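Local coordinates for pyocin-S2 immunity protein (Pseudomonas aeruginosa, PDB 4QKO) that binds the nuclease domain of the bacteriocin pyocin S2 and so probably protects the producing cell from its own toxin, at residues V17-I20 with K26-P29. Numbering follows the deposited sequence. Where two conformers were deposited one is given.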
loop_
_atom_site.group_PDB
_atom_site.type_symbol
_atom_site.label_atom_id
_atom_site.label_comp_id
_atom_site.label_asym_id
_atom_site.label_seq_id
_atom_site.Cartn_x
_atom_site.Cartn_y
_atom_site.Cartn_z
ATOM N N VAL A 17 -5.526 8.028 -13.919
ATOM C CA VAL A 17 -6.018 7.222 -12.786
ATOM C C VAL A 17 -5.954 5.698 -13.091
ATOM O O VAL A 17 -5.572 4.896 -12.242
ATOM C CB VAL A 17 -7.459 7.662 -12.443
ATOM C CG1 VAL A 17 -7.991 6.731 -11.414
ATOM C CG2 VAL A 17 -7.499 9.111 -11.939
ATOM N N LYS A 18 -6.285 5.302 -14.318
ATOM C CA LYS A 18 -6.210 3.893 -14.707
ATOM C C LYS A 18 -4.775 3.435 -14.601
ATOM O O LYS A 18 -4.536 2.313 -14.129
ATOM C CB LYS A 18 -6.586 3.605 -16.160
ATOM C CG LYS A 18 -8.024 3.430 -16.606
ATOM C CD LYS A 18 -7.999 2.959 -18.073
ATOM C CE LYS A 18 -9.109 3.562 -18.950
ATOM N NZ LYS A 18 -10.377 2.791 -18.848
ATOM N N ASP A 19 -3.820 4.274 -15.019
ATOM C CA ASP A 19 -2.395 3.935 -14.871
ATOM C C ASP A 19 -1.956 3.711 -13.448
ATOM O O ASP A 19 -1.223 2.747 -13.156
ATOM C CB ASP A 19 -1.474 4.961 -15.530
ATOM C CG ASP A 19 -1.569 4.928 -17.094
ATOM O OD1 ASP A 19 -1.921 3.865 -17.658
ATOM O OD2 ASP A 19 -1.307 5.978 -17.756
ATOM N N ILE A 20 -2.374 4.606 -12.563
ATOM C CA ILE A 20 -2.070 4.408 -11.133
ATOM C C ILE A 20 -2.740 3.136 -10.601
ATOM O O ILE A 20 -2.081 2.298 -9.967
ATOM C CB ILE A 20 -2.557 5.603 -10.273
ATOM C CG1 ILE A 20 -1.778 6.833 -10.662
ATOM C CG2 ILE A 20 -2.401 5.262 -8.807
ATOM C CD1 ILE A 20 -2.173 8.133 -9.969
ATOM N N LYS A 26 4.906 0.625 -17.464
ATOM C CA LYS A 26 5.466 1.480 -18.479
ATOM C C LYS A 26 5.478 2.937 -18.006
ATOM O O LYS A 26 6.419 3.682 -18.314
ATOM C CB LYS A 26 4.722 1.326 -19.789
ATOM C CG LYS A 26 5.249 2.289 -20.835
ATOM C CD LYS A 26 5.338 1.615 -22.175
ATOM C CE LYS A 26 4.005 1.661 -22.869
ATOM N NZ LYS A 26 4.081 2.691 -23.927
ATOM N N LYS A 27 4.451 3.338 -17.221
ATOM C CA LYS A 27 4.374 4.692 -16.690
ATOM C C LYS A 27 5.102 4.862 -15.360
ATOM O O LYS A 27 5.708 5.896 -15.124
ATOM C CB LYS A 27 2.906 5.119 -16.467
ATOM C CG LYS A 27 1.996 5.070 -17.698
ATOM C CD LYS A 27 2.365 6.102 -18.765
ATOM C CE LYS A 27 1.149 6.898 -19.305
ATOM N NZ LYS A 27 0.038 6.083 -19.923
ATOM N N PHE A 28 4.997 3.845 -14.508
ATOM C CA PHE A 28 5.586 3.789 -13.170
ATOM C C PHE A 28 6.454 2.542 -13.005
ATOM O O PHE A 28 6.053 1.559 -12.327
ATOM C CB PHE A 28 4.449 3.787 -12.163
ATOM C CG PHE A 28 3.463 4.857 -12.436
ATOM C CD1 PHE A 28 3.874 6.175 -12.406
ATOM C CD2 PHE A 28 2.162 4.549 -12.777
ATOM C CE1 PHE A 28 2.984 7.183 -12.679
ATOM C CE2 PHE A 28 1.260 5.537 -13.016
ATOM C CZ PHE A 28 1.680 6.859 -13.006
ATOM N N PRO A 29 7.669 2.567 -13.619
ATOM C CA PRO A 29 8.487 1.380 -13.594
ATOM C C PRO A 29 8.942 1.035 -12.165
ATOM O O PRO A 29 9.122 -0.138 -11.869
ATOM C CB PRO A 29 9.704 1.741 -14.442
ATOM C CG PRO A 29 9.544 3.102 -14.908
ATOM C CD PRO A 29 8.267 3.672 -14.367
#
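Asp19, near the C-terminal end of helix 10-21, meets Lys27 in a salt bridge that ties the loop before helix 31-45 back onto the first helix of this small all-helical colicin-type immunity protein. Lys27 NZ reaches Asp19 OD2 at 2.6 Å on the syn side of the carboxylate, 33° out of its plane. Bends at chi2 (-67°) and chi4 (-58°), with chi3 between staggered positions, fold the lysine chain back so that Lys27 CE comes within 3.0 Å of Asp19 OD2. Next along the loop Phe28 turns its ring edge to the helix: Phe28 CE2 lies 3.7 Å from Asp19 C, which is nearly in the ring plane. The same corner of the ring meets Ile20, whose CG1 stands 4.1 Å from Phe28 CE2. Ile20 continues inward to Val38, Leu54 and Tyr55, while Phe28 rests on Ser33 and Ala37, so the aromatic ring bridges the first helix and helix 31-45. The second carboxylate oxygen of Asp19, OD1, accepts a hydrogen bond from Asn24 ND2; with OD2 held by the lysine, the group is gripped at both oxygens. Lys27 CB sits over the centre of the Phe28 ring, 3.7 Å above its plane.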